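Local coordinates for metallo-beta-lactamase domain-containing protein (Thermotoga maritima, PDB 3H3E), which is of unknown function but binds zinc through a metallo-beta-lactamase fold, consistent with a metal-dependent hydrolase or possibly a transferase, at residues 34-39 against 60-65; 76-81 against 112-117; 141-146 against 158-163. The protein carries 2 engineered substitutions. One frame throughout, in Å; residues are numbered along the deposited sequence.

Interaction 1 (34-39 against 60-65)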
ATOM      1  N   SER A  34       3.483   1.023  -6.764  1.00 14.43           N
ATOM      2  CA  SER A  34       2.310   0.654  -7.552  1.00 14.92           C
ATOM      3  C   SER A  34       2.408  -0.823  -7.864  1.00 13.70           C
ATOM      4  O   SER A  34       3.448  -1.302  -8.305  1.00 21.61           O
ATOM      5  CB  SER A  34       2.201   1.466  -8.852  1.00 23.81           C
ATOM      6  OG  SER A  34       1.251   0.894  -9.746  1.00 10.96           O
ATOM      7  N   VAL A  35       1.323  -1.543  -7.623  1.00 12.65           N
ATOM      8  CA  VAL A  35       1.297  -2.973  -7.851  1.00 11.11           C
ATOM      9  C   VAL A  35      -0.036  -3.380  -8.457  1.00 16.45           C
ATOM     10  O   VAL A  35      -1.095  -3.005  -7.968  1.00 19.52           O
ATOM     11  CB  VAL A  35       1.559  -3.764  -6.556  1.00 13.67           C
ATOM     12  CG1 VAL A  35       0.634  -3.317  -5.481  1.00 17.00           C
ATOM     13  CG2 VAL A  35       1.373  -5.228  -6.796  1.00 15.54           C
ATOM     14  N   LEU A  36       0.039  -4.121  -9.556  1.00 20.16           N
ATOM     15  CA  LEU A  36      -1.129  -4.674 -10.214  1.00 21.05           C
ATOM     16  C   LEU A  36      -1.487  -6.007  -9.568  1.00 25.52           C
ATOM     17  O   LEU A  36      -0.665  -6.919  -9.495  1.00 27.21           O
ATOM     18  CB  LEU A  36      -0.845  -4.871 -11.695  1.00 15.90           C
ATOM     19  CG  LEU A  36      -1.982  -5.432 -12.549  1.00 16.20           C
ATOM     20  CD1 LEU A  36      -3.203  -4.539 -12.498  1.00 14.17           C
ATOM     21  CD2 LEU A  36      -1.483  -5.556 -13.966  1.00 18.71           C
ATOM     22  N   VAL A  37      -2.716  -6.105  -9.086  1.00 22.81           N
ATOM     23  CA  VAL A  37      -3.154  -7.282  -8.365  1.00 21.99           C
ATOM     24  C   VAL A  37      -4.349  -7.887  -9.052  1.00 25.41           C
ATOM     25  O   VAL A  37      -5.471  -7.465  -8.828  1.00 32.93           O
ATOM     26  CB  VAL A  37      -3.562  -6.928  -6.942  1.00 17.68           C
ATOM     27  CG1 VAL A  37      -3.934  -8.187  -6.180  1.00 17.51           C
ATOM     28  CG2 VAL A  37      -2.436  -6.189  -6.248  1.00 14.61           C
ATOM     29  N   ASP A  38      -4.102  -8.879  -9.894  1.00 29.54           N
ATOM     30  CA  ASP A  38      -5.159  -9.464 -10.696  1.00 34.78           C
ATOM     31  C   ASP A  38      -5.831  -8.358 -11.480  1.00 28.26           C
ATOM     32  O   ASP A  38      -5.229  -7.763 -12.369  1.00 31.41           O
ATOM     33  CB  ASP A  38      -6.173 -10.185  -9.808  1.00 52.62           C
ATOM     34  CG  ASP A  38      -6.702 -11.468 -10.438  1.00 69.07           C
ATOM     35  OD1 ASP A  38      -5.918 -12.180 -11.108  1.00 69.35           O
ATOM     36  OD2 ASP A  38      -7.902 -11.768 -10.243  1.00 77.48           O
ATOM     37  N   SER A  39      -7.067  -8.050 -11.123  1.00 29.27           N
ATOM     38  CA  SER A  39      -7.886  -7.162 -11.942  1.00 38.40           C
ATOM     39  C   SER A  39      -8.012  -5.747 -11.388  1.00 36.81           C
ATOM     40  O   SER A  39      -8.896  -4.991 -11.787  1.00 38.66           O
ATOM     41  CB  SER A  39      -9.279  -7.756 -12.069  1.00 46.79           C
ATOM     42  OG  SER A  39      -9.743  -8.148 -10.786  1.00 54.94           O
ATOM     43  N   ASP A  60      -2.358  -4.210 -20.201  1.00 36.67           N
ATOM     44  CA  ASP A  60      -3.386  -3.180 -20.151  1.00 35.76           C
ATOM     45  C   ASP A  60      -3.847  -3.010 -18.705  1.00 32.94           C
ATOM     46  O   ASP A  60      -4.183  -3.991 -18.048  1.00 36.55           O
ATOM     47  CB  ASP A  60      -4.574  -3.594 -21.007  1.00 36.83           C
ATOM     48  CG  ASP A  60      -4.212  -3.749 -22.459  1.00 55.53           C
ATOM     49  OD1 ASP A  60      -3.666  -2.781 -23.035  1.00 55.46           O
ATOM     50  OD2 ASP A  60      -4.480  -4.836 -23.022  1.00 67.47           O
ATOM     51  N   LEU A  61      -3.866  -1.781 -18.202  1.00 25.75           N
ATOM     52  CA  LEU A  61      -4.278  -1.578 -16.819  1.00 23.70           C
ATOM     53  C   LEU A  61      -5.788  -1.613 -16.726  1.00 26.86           C
ATOM     54  O   LEU A  61      -6.484  -1.254 -17.679  1.00 26.45           O
ATOM     55  CB  LEU A  61      -3.737  -0.271 -16.241  1.00 17.91           C
ATOM     56  CG  LEU A  61      -2.230  -0.055 -16.296  1.00 17.63           C
ATOM     57  CD1 LEU A  61      -1.937   1.268 -15.659  1.00 15.44           C
ATOM     58  CD2 LEU A  61      -1.477  -1.176 -15.616  1.00 14.73           C
ATOM     59  N   PRO A  62      -6.301  -2.040 -15.567  1.00 23.45           N
ATOM     60  CA  PRO A  62      -7.731  -2.255 -15.405  1.00 26.09           C
ATOM     61  C   PRO A  62      -8.443  -0.947 -15.095  1.00 31.34           C
ATOM     62  O   PRO A  62      -7.828   0.089 -14.852  1.00 32.94           O
ATOM     63  CB  PRO A  62      -7.806  -3.180 -14.189  1.00 24.80           C
ATOM     64  CG  PRO A  62      -6.371  -3.283 -13.649  1.00 24.39           C
ATOM     65  CD  PRO A  62      -5.587  -2.216 -14.298  1.00 23.65           C
ATOM     66  N   LYS A  63      -9.760  -1.015 -15.099  1.00 30.11           N
ATOM     67  CA  LYS A  63     -10.581   0.140 -14.844  1.00 29.11           C
ATOM     68  C   LYS A  63     -10.350   0.683 -13.441  1.00 24.92           C
ATOM     69  O   LYS A  63     -10.338   1.899 -13.236  1.00 25.90           O
ATOM     70  CB  LYS A  63     -12.049  -0.247 -15.022  1.00 31.73           C
ATOM     71  CG  LYS A  63     -13.016   0.821 -14.609  1.00 34.34           C
ATOM     72  CD  LYS A  63     -14.432   0.281 -14.625  1.00 40.57           C
ATOM     73  CE  LYS A  63     -14.486  -1.126 -14.065  1.00 39.04           C
ATOM     74  NZ  LYS A  63     -15.851  -1.422 -13.566  1.00 39.52           N
ATOM     75  N   ASP A  64     -10.183  -0.220 -12.475  1.00 19.71           N
ATOM     76  CA  ASP A  64     -10.205   0.158 -11.061  1.00 18.00           C
ATOM     77  C   ASP A  64      -8.826   0.392 -10.487  1.00 19.21           C
ATOM     78  O   ASP A  64      -7.965  -0.487 -10.506  1.00 18.10           O
ATOM     79  CB  ASP A  64     -10.929  -0.893 -10.212  1.00 18.47           C
ATOM     80  CG  ASP A  64     -12.421  -0.950 -10.484  1.00 31.11           C
ATOM     81  OD1 ASP A  64     -13.123   0.065 -10.294  1.00 39.44           O
ATOM     82  OD2 ASP A  64     -12.906  -2.026 -10.865  1.00 33.93           O
ATOM     83  N   VAL A  65      -8.633   1.590  -9.960  1.00 19.01           N
ATOM     84  CA  VAL A  65      -7.399   1.938  -9.276  1.00 16.38           C
ATOM     85  C   VAL A  65      -7.709   2.281  -7.825  1.00 19.70           C
ATOM     86  O   VAL A  65      -8.556   3.128  -7.556  1.00 24.05           O
ATOM     87  CB  VAL A  65      -6.737   3.140  -9.943  1.00 14.36           C
ATOM     88  CG1 VAL A  65      -5.415   3.469  -9.252  1.00 10.32           C
ATOM     89  CG2 VAL A  65      -6.568   2.872 -11.441  1.00 10.51           C
TER
HETATM   90  O   HOH W   1     -11.104  -3.060 -12.358  1.00 16.14           O

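Interaction 2 (76-81 against 112-117). Engineered in segment 112-117: Tyr-112 (natural residue Lys), Tyr-113 (natural residue Lys).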
ATOM      1  N   GLY A  76       0.335   9.880  -7.459  1.00 15.99           N
ATOM      2  CA  GLY A  76       0.862  10.778  -8.464  1.00  9.23           C
ATOM      3  C   GLY A  76       0.695  10.340  -9.900  1.00 23.72           C
ATOM      4  O   GLY A  76       0.458  11.159 -10.776  1.00 26.51           O
ATOM      5  N   GLY A  77       0.835   9.048 -10.156  1.00 19.71           N
ATOM      6  CA  GLY A  77       0.685   8.540 -11.501  1.00 13.97           C
ATOM      7  C   GLY A  77      -0.741   8.613 -12.002  1.00 22.85           C
ATOM      8  O   GLY A  77      -1.008   8.312 -13.157  1.00 30.79           O
ATOM      9  N   LEU A  78      -1.669   8.994 -11.135  1.00 22.01           N
ATOM     10  CA  LEU A  78      -3.048   9.200 -11.565  1.00 21.99           C
ATOM     11  C   LEU A  78      -3.129  10.369 -12.534  1.00 23.33           C
ATOM     12  O   LEU A  78      -4.070  10.490 -13.310  1.00 33.18           O
ATOM     13  CB  LEU A  78      -3.942   9.479 -10.367  1.00 21.86           C
ATOM     14  CG  LEU A  78      -4.454   8.254  -9.630  1.00 21.79           C
ATOM     15  CD1 LEU A  78      -5.123   8.685  -8.345  1.00 19.64           C
ATOM     16  CD2 LEU A  78      -5.416   7.508 -10.524  1.00 21.07           C
ATOM     17  N   LEU A  79      -2.134  11.238 -12.469  1.00 20.39           N
ATOM     18  CA  LEU A  79      -2.030  12.356 -13.387  1.00 18.81           C
ATOM     19  C   LEU A  79      -1.806  11.881 -14.804  1.00 21.42           C
ATOM     20  O   LEU A  79      -1.858  12.674 -15.733  1.00 25.34           O
ATOM     21  CB  LEU A  79      -0.877  13.267 -12.974  1.00 15.83           C
ATOM     22  CG  LEU A  79      -1.059  13.866 -11.579  1.00 19.65           C
ATOM     23  CD1 LEU A  79       0.088  14.812 -11.247  1.00 25.12           C
ATOM     24  CD2 LEU A  79      -2.389  14.573 -11.504  1.00 13.59           C
ATOM     25  N   TYR A  80      -1.544  10.590 -14.961  1.00 11.81           N
ATOM     26  CA  TYR A  80      -1.252  10.013 -16.264  1.00 15.26           C
ATOM     27  C   TYR A  80      -2.360   9.084 -16.731  1.00 18.68           C
ATOM     28  O   TYR A  80      -2.234   8.432 -17.762  1.00 20.87           O
ATOM     29  CB  TYR A  80       0.079   9.251 -16.224  1.00 17.37           C
ATOM     30  CG  TYR A  80       1.257  10.144 -15.949  1.00 22.56           C
ATOM     31  CD1 TYR A  80       2.047  10.632 -16.996  1.00 26.05           C
ATOM     32  CD2 TYR A  80       1.569  10.535 -14.649  1.00 25.24           C
ATOM     33  CE1 TYR A  80       3.125  11.473 -16.754  1.00 26.30           C
ATOM     34  CE2 TYR A  80       2.649  11.379 -14.394  1.00 25.06           C
ATOM     35  CZ  TYR A  80       3.416  11.845 -15.454  1.00 28.70           C
ATOM     36  OH  TYR A  80       4.482  12.666 -15.210  1.00 34.01           O
ATOM     37  N   LEU A  81      -3.442   9.018 -15.960  1.00 18.84           N
ATOM     38  CA  LEU A  81      -4.587   8.188 -16.313  1.00 17.16           C
ATOM     39  C   LEU A  81      -5.839   9.035 -16.501  1.00 25.26           C
ATOM     40  O   LEU A  81      -5.961  10.109 -15.911  1.00 28.28           O
ATOM     41  CB  LEU A  81      -4.831   7.119 -15.249  1.00 16.55           C
ATOM     42  CG  LEU A  81      -3.674   6.153 -14.976  1.00 20.69           C
ATOM     43  CD1 LEU A  81      -4.010   5.272 -13.793  1.00 14.59           C
ATOM     44  CD2 LEU A  81      -3.327   5.312 -16.217  1.00 14.83           C
ATOM     45  N   TYR A 112     -10.953  15.430 -12.255  1.00 14.37           N
ATOM     46  CA  TYR A 112     -11.381  15.990 -13.521  1.00 12.34           C
ATOM     47  C   TYR A 112     -11.380  14.912 -14.591  1.00 20.80           C
ATOM     48  O   TYR A 112     -12.382  14.701 -15.267  1.00 22.58           O
ATOM     49  CB  TYR A 112     -10.433  17.114 -13.940  1.00 28.73           C
ATOM     50  CG  TYR A 112     -10.847  17.816 -15.223  1.00 32.95           C
ATOM     51  CD1 TYR A 112     -11.871  18.753 -15.218  1.00 28.27           C
ATOM     52  CD2 TYR A 112     -10.218  17.544 -16.437  1.00 29.04           C
ATOM     53  CE1 TYR A 112     -12.262  19.393 -16.367  1.00 21.39           C
ATOM     54  CE2 TYR A 112     -10.601  18.189 -17.593  1.00 24.16           C
ATOM     55  CZ  TYR A 112     -11.630  19.118 -17.550  1.00 27.97           C
ATOM     56  OH  TYR A 112     -12.047  19.782 -18.681  1.00 36.54           O
ATOM     57  N   TYR A 113     -10.245  14.229 -14.723  1.00 20.67           N
ATOM     58  CA  TYR A 113     -10.015  13.229 -15.765  1.00 20.40           C
ATOM     59  C   TYR A 113     -10.506  11.838 -15.405  1.00 25.96           C
ATOM     60  O   TYR A 113     -10.703  10.979 -16.276  1.00 24.02           O
ATOM     61  CB  TYR A 113      -8.525  13.145 -16.067  1.00 20.18           C
ATOM     62  CG  TYR A 113      -7.981  14.401 -16.665  1.00 20.41           C
ATOM     63  CD1 TYR A 113      -8.298  14.760 -17.965  1.00 17.08           C
ATOM     64  CD2 TYR A 113      -7.163  15.242 -15.928  1.00 23.23           C
ATOM     65  CE1 TYR A 113      -7.812  15.918 -18.521  1.00 22.60           C
ATOM     66  CE2 TYR A 113      -6.663  16.406 -16.480  1.00 27.52           C
ATOM     67  CZ  TYR A 113      -6.994  16.741 -17.783  1.00 29.40           C
ATOM     68  OH  TYR A 113      -6.504  17.900 -18.342  1.00 33.64           O
ATOM     69  N   ASN A 114     -10.677  11.620 -14.109  1.00 30.77           N
ATOM     70  CA  ASN A 114     -11.116  10.339 -13.585  1.00 28.35           C
ATOM     71  C   ASN A 114     -12.370  10.489 -12.745  1.00 24.42           C
ATOM     72  O   ASN A 114     -12.919  11.576 -12.610  1.00 27.45           O
ATOM     73  CB  ASN A 114     -10.012   9.696 -12.748  1.00 25.12           C
ATOM     74  CG  ASN A 114      -8.783   9.379 -13.555  1.00 24.60           C
ATOM     75  OD1 ASN A 114      -8.791   8.481 -14.387  1.00 28.68           O
ATOM     76  ND2 ASN A 114      -7.714  10.110 -13.307  1.00 13.02           N
ATOM     77  N   THR A 115     -12.800   9.377 -12.171  1.00 22.30           N
ATOM     78  CA  THR A 115     -14.062   9.288 -11.459  1.00 21.00           C
ATOM     79  C   THR A 115     -13.765   8.754 -10.076  1.00 16.82           C
ATOM     80  O   THR A 115     -13.185   7.687  -9.930  1.00 19.14           O
ATOM     81  CB  THR A 115     -15.012   8.309 -12.173  1.00 24.10           C
ATOM     82  OG1 THR A 115     -15.105   8.663 -13.559  1.00 30.24           O
ATOM     83  CG2 THR A 115     -16.387   8.321 -11.545  1.00 17.05           C
ATOM     84  N   GLY A 116     -14.155   9.508  -9.059  1.00 20.27           N
ATOM     85  CA  GLY A 116     -13.898   9.137  -7.679  1.00 16.28           C
ATOM     86  C   GLY A 116     -14.948   8.197  -7.127  1.00 22.59           C
ATOM     87  O   GLY A 116     -16.147   8.392  -7.332  1.00 27.30           O
ATOM     88  N   LYS A 117     -14.492   7.148  -6.457  1.00 22.57           N
ATOM     89  CA  LYS A 117     -15.378   6.296  -5.687  1.00 21.51           C
ATOM     90  C   LYS A 117     -14.917   6.414  -4.252  1.00 23.17           C
ATOM     91  O   LYS A 117     -13.839   5.940  -3.893  1.00 31.49           O
ATOM     92  CB  LYS A 117     -15.293   4.852  -6.166  1.00 24.35           C
ATOM     93  CG  LYS A 117     -15.918   3.846  -5.218  1.00 33.10           C
ATOM     94  CD  LYS A 117     -17.394   3.668  -5.487  1.00 40.68           C
ATOM     95  CE  LYS A 117     -17.914   2.354  -4.934  1.00 47.46           C
ATOM     96  NZ  LYS A 117     -19.160   1.952  -5.663  1.00 56.13           N
TER

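Interaction 3 (141-146 against 158-163)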
ATOM      1  N   LYS A 141      -0.555   3.395  19.547  1.00 29.54           N
ATOM      2  CA  LYS A 141       0.574   3.883  18.746  1.00 22.25           C
ATOM      3  C   LYS A 141       0.157   5.067  17.892  1.00 29.85           C
ATOM      4  O   LYS A 141      -1.024   5.279  17.652  1.00 40.86           O
ATOM      5  CB  LYS A 141       1.148   2.777  17.858  1.00 21.55           C
ATOM      6  CG  LYS A 141       1.854   1.663  18.642  1.00 33.82           C
ATOM      7  CD  LYS A 141       2.273   0.515  17.731  1.00 46.92           C
ATOM      8  CE  LYS A 141       3.173   0.999  16.589  1.00 53.05           C
ATOM      9  NZ  LYS A 141       3.225   0.051  15.426  1.00 49.60           N
ATOM     10  N   VAL A 142       1.129   5.853  17.452  1.00 29.06           N
ATOM     11  CA  VAL A 142       0.869   6.984  16.571  1.00 28.59           C
ATOM     12  C   VAL A 142       1.919   6.981  15.468  1.00 34.46           C
ATOM     13  O   VAL A 142       3.059   6.575  15.701  1.00 41.25           O
ATOM     14  CB  VAL A 142       0.923   8.315  17.325  1.00 27.10           C
ATOM     15  CG1 VAL A 142      -0.020   8.287  18.505  1.00 25.72           C
ATOM     16  CG2 VAL A 142       2.340   8.619  17.780  1.00 23.14           C
ATOM     17  N   PRO A 143       1.542   7.428  14.262  1.00 33.06           N
ATOM     18  CA  PRO A 143       2.419   7.290  13.094  1.00 35.73           C
ATOM     19  C   PRO A 143       3.794   7.893  13.350  1.00 33.62           C
ATOM     20  O   PRO A 143       3.866   8.905  14.033  1.00 26.56           O
ATOM     21  CB  PRO A 143       1.671   8.067  12.005  1.00 30.09           C
ATOM     22  CG  PRO A 143       0.250   7.991  12.412  1.00 28.02           C
ATOM     23  CD  PRO A 143       0.259   8.056  13.913  1.00 32.33           C
ATOM     24  N   THR A 144       4.858   7.259  12.854  1.00 37.46           N
ATOM     25  CA  THR A 144       6.207   7.802  13.021  1.00 35.72           C
ATOM     26  C   THR A 144       6.436   8.820  11.923  1.00 38.75           C
ATOM     27  O   THR A 144       5.772   8.783  10.886  1.00 44.32           O
ATOM     28  CB  THR A 144       7.329   6.718  13.010  1.00 43.55           C
ATOM     29  OG1 THR A 144       7.316   5.992  11.775  1.00 49.33           O
ATOM     30  CG2 THR A 144       7.155   5.743  14.152  1.00 42.93           C
ATOM     31  N   GLY A 145       7.347   9.750  12.163  1.00 31.10           N
ATOM     32  CA  GLY A 145       7.619  10.786  11.187  1.00 23.96           C
ATOM     33  C   GLY A 145       7.093  12.154  11.560  1.00 24.52           C
ATOM     34  O   GLY A 145       6.629  12.382  12.672  1.00 30.88           O
ATOM     35  N   ASP A 146       7.164  13.072  10.605  1.00 27.02           N
ATOM     36  CA  ASP A 146       6.815  14.454  10.855  1.00 24.89           C
ATOM     37  C   ASP A 146       5.657  14.883   9.976  1.00 24.94           C
ATOM     38  O   ASP A 146       5.701  15.927   9.341  1.00 32.20           O
ATOM     39  CB  ASP A 146       8.021  15.332  10.580  1.00 40.82           C
ATOM     40  CG  ASP A 146       7.996  16.588  11.388  1.00 56.47           C
ATOM     41  OD1 ASP A 146       7.337  16.564  12.452  1.00 62.75           O
ATOM     42  OD2 ASP A 146       8.626  17.587  10.967  1.00 58.44           O
ATOM     43  N   ASP A 158      -0.997  14.540  11.221  1.00 29.22           N
ATOM     44  CA  ASP A 158      -1.678  13.615  10.307  1.00 24.83           C
ATOM     45  C   ASP A 158      -1.718  12.204  10.882  1.00 27.04           C
ATOM     46  O   ASP A 158      -0.662  11.602  11.117  1.00 31.12           O
ATOM     47  CB  ASP A 158      -0.960  13.598   8.951  1.00 27.46           C
ATOM     48  CG  ASP A 158      -1.765  12.905   7.858  1.00 26.91           C
ATOM     49  OD1 ASP A 158      -2.873  12.404   8.130  1.00 26.10           O
ATOM     50  OD2 ASP A 158      -1.281  12.860   6.712  1.00 27.57           O
ATOM     51  N   LEU A 159      -2.925  11.676  11.107  1.00 20.84           N
ATOM     52  CA  LEU A 159      -3.082  10.318  11.636  1.00 22.07           C
ATOM     53  C   LEU A 159      -3.453   9.313  10.543  1.00 24.78           C
ATOM     54  O   LEU A 159      -3.637   8.121  10.799  1.00 28.61           O
ATOM     55  CB  LEU A 159      -4.115  10.277  12.764  1.00 26.97           C
ATOM     56  CG  LEU A 159      -3.937  11.160  14.013  1.00 28.97           C
ATOM     57  CD1 LEU A 159      -4.561  10.445  15.182  1.00 27.05           C
ATOM     58  CD2 LEU A 159      -2.492  11.481  14.335  1.00 27.43           C
ATOM     59  N   PHE A 160      -3.562   9.814   9.323  1.00 21.61           N
ATOM     60  CA  PHE A 160      -3.805   8.979   8.161  1.00 17.96           C
ATOM     61  C   PHE A 160      -5.158   8.298   8.187  1.00 19.00           C
ATOM     62  O   PHE A 160      -5.283   7.105   7.933  1.00 25.93           O
ATOM     63  CB  PHE A 160      -2.651   8.008   7.953  1.00 13.31           C
ATOM     64  CG  PHE A 160      -1.369   8.695   7.627  1.00 11.22           C
ATOM     65  CD1 PHE A 160      -0.536   9.140   8.632  1.00 18.98           C
ATOM     66  CD2 PHE A 160      -1.016   8.946   6.317  1.00 18.73           C
ATOM     67  CE1 PHE A 160       0.652   9.809   8.329  1.00 21.83           C
ATOM     68  CE2 PHE A 160       0.171   9.610   6.008  1.00 16.28           C
ATOM     69  CZ  PHE A 160       1.000  10.036   7.008  1.00 16.37           C
ATOM     70  N   GLU A 161      -6.177   9.097   8.471  1.00 22.59           N
ATOM     71  CA  GLU A 161      -7.551   8.637   8.440  1.00 23.02           C
ATOM     72  C   GLU A 161      -7.934   8.219   7.023  1.00 20.49           C
ATOM     73  O   GLU A 161      -9.013   7.657   6.802  1.00 23.76           O
ATOM     74  CB  GLU A 161      -8.480   9.746   8.919  1.00 26.17           C
ATOM     75  CG  GLU A 161      -8.135  10.327  10.267  1.00 29.84           C
ATOM     76  CD  GLU A 161      -8.590   9.455  11.415  1.00 51.59           C
ATOM     77  OE1 GLU A 161      -9.017   8.302  11.172  1.00 58.00           O
ATOM     78  OE2 GLU A 161      -8.518   9.925  12.572  1.00 63.96           O
ATOM     79  N   ASP A 162      -7.045   8.501   6.072  1.00 18.32           N
ATOM     80  CA  ASP A 162      -7.258   8.164   4.662  1.00 13.88           C
ATOM     81  C   ASP A 162      -6.684   6.819   4.246  1.00 17.06           C
ATOM     82  O   ASP A 162      -6.959   6.350   3.159  1.00 30.00           O
ATOM     83  CB  ASP A 162      -6.656   9.231   3.762  1.00 12.36           C
ATOM     84  CG  ASP A 162      -5.172   9.455   4.028  1.00 19.48           C
ATOM     85  OD1 ASP A 162      -4.790   9.581   5.211  1.00 21.05           O
ATOM     86  OD2 ASP A 162      -4.389   9.529   3.054  1.00 17.84           O
ATOM     87  N   GLU A 163      -5.893   6.202   5.113  1.00 16.53           N
ATOM     88  CA  GLU A 163      -5.174   4.973   4.781  1.00 12.48           C
ATOM     89  C   GLU A 163      -6.075   3.762   4.670  1.00 10.94           C
ATOM     90  O   GLU A 163      -6.897   3.515   5.541  1.00 22.35           O
ATOM     91  CB  GLU A 163      -4.095   4.691   5.825  1.00 13.84           C
ATOM     92  CG  GLU A 163      -3.263   3.478   5.520  1.00 18.38           C
ATOM     93  CD  GLU A 163      -1.977   3.453   6.314  1.00 31.14           C
ATOM     94  OE1 GLU A 163      -1.994   2.971   7.470  1.00 30.84           O
ATOM     95  OE2 GLU A 163      -0.945   3.913   5.775  1.00 32.84           O
TER

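Interaction 1 (34-39 against 60-65)
Segment 60-65 touches Leu-36 of strand 34-37, and Ser-39 in the turn after it, through a single residue, Pro-62. Following 60-65 in order, the CA atoms of Leu-61 and Leu-36 are 7.9 Å apart, but the Leu-61 side chain turns to helix 49-56, onto Phe-50, Leu-51 and Ala-54. Next comes the pyrrolidine ring of Pro-62. Its CG lies 3.6 Å from Leu-36 CD1, with CD close behind at 3.8 Å from the same methyl. Leu-36 presents that methyl with CG anti to the backbone N (chi1 -179°), and the two side chains run obliquely to one another. The ring's CB rests 3.2 Å from Ser-39 O, a carbon-to-carbonyl-oxygen contact, not a hydrogen bond. Further along, Asp-64 is joined to the same carbonyl through a water. That water donates to Ser-39 O at 3.0 Å and to Asp-64 OD2 at 2.6 Å, while Asp-64 N donates to it at 3.0 Å. Asp-64 OD1 accepts from Trp-87 NE1, so both carboxylate oxygens have partners. Strand 40-42 lies between strands 34-37 and 64-66 in the sheet, and helix 49-56 links it to its parallel neighbour 64-66. The proline thus packs where a beta-alpha-beta crossover re-enters the mixed sheet of the metallo-beta-lactamase fold.

Interaction 2 (76-81 against 112-117)
Leu-81 and Asn-114 bring the two backbones nearest, with their CA atoms 7.4 Å apart, at a margin of the metallo-beta-lactamase fold where helix 107-113 gives way to the edge strand 115-119. Residues 76-80 form a 3-10 segment directly after helix 72-75. Its i to i+3 pattern is set by three bonds, the last from Leu-81 N to Leu-78 O. On the other side, Asn-114 is the first residue to abandon helical backbone angles before the chain extends into the strand.

One side-chain amide carries the contact. Asn-114 ND2 donates to Leu-81 O at 3.1 Å, and the N-H...O angle of 141° shows the bond to be bent. The donor stands well above the carbonyl plane of Leu-81 (62° out of it) and so is not on a lone pair. With chi1 at -63°, CG sits beside the backbone N of Asn-114, and ND2 is directed at the residue that follows the 3-10 segment. ND2 also donates to Val-110 O in the helix, while OD1 accepts from Lys-84 N just ahead of strand 85-89. The three partners are consistent with this orientation of the buried amide, which joins the helix end to the loop between the 3-10 segment and strand 85-89.

Apolar atoms fill in around it. Leu-78 CD2 approaches Asn-114 ND2 to 4.4 Å, and its side chain continues onto Val-86, Trp-107 and Val-110. Leu-81 CB is 4.3 Å from Asn-114 OD1, while the rest of its side chain packs on Phe-50 and Leu-51. Tyr-113, an engineered residue, adds a peripheral touch on the same acceptor: its CB lies 4.0 Å from Leu-81 O.

Interaction 3 (141-146 against 158-163)
Pro-143 packs its ring against Asp-158, Leu-159 and Phe-160, and the CA atoms of Pro-143 and Leu-159 are 6.4 Å apart. Starting at its CB, the proline meets the aromatic ring at Phe-160 CD1 and CE1, each 4.2 Å away. The next carbon, CG, has three neighbours. It lies 4.0 Å from Phe-160 CD1, near the ring plane and therefore at its edge. The same CG is 3.9 Å from Asp-158 O and also touches Leu-159 CA. CD, bonded to the proline N, lies 4.4 Å from Leu-159 CD2. The contact is wholly apolar in its side chains, with no hydrogen bond crossing between the segments.

A local bond holds the backbone at Phe-160. Phe-160 N donates to Asp-158 OD1 at 2.9 Å with an N-H...O angle of 151°, an Asx turn in which the oxygen is met from above the carboxylate plane. Asp-158 OD2 lies 3.6 Å above the Phe-160 ring, offset toward its rim, and forms a salt bridge with Lys-96. A type I turn follows from Phe-160 to Glu-163. The ring itself stacks with His-182 and meets Phe-147 edge-to-face. Later in the turn, Glu-163 OE2 accepts from His-182 N, and Asp-162 OD2 from Gly-70 N, between His-69 and His-71. Pro-143 therefore borders a second shell around the histidine zinc site of the metallo-beta-lactamase fold, whose ligands here are His-69, His-71 and His-182.

How the interactions relate
Interactions 1 and 2 are neighbours on one mixed sheet, their centres 13 Å apart. Val-65 bridges them: its CG2 lies 4.2 Å from Leu-81 CD1, and its CG1 is equally far from Leu-78 CD2. Lys-84, which already holds the Asn-114 amide, adds a polar link by bonding Pro-62 O through NZ. Interaction 3 stands apart, its centre 26 Å from that of interaction 1 and 24 Å from that of interaction 2, with no touching atoms. It is also the one beside the metal: the Phe-160 side chain is about 5 Å from the zinc, against about 14 Å for that of Leu-78. Along the chain the three contacts follow in series.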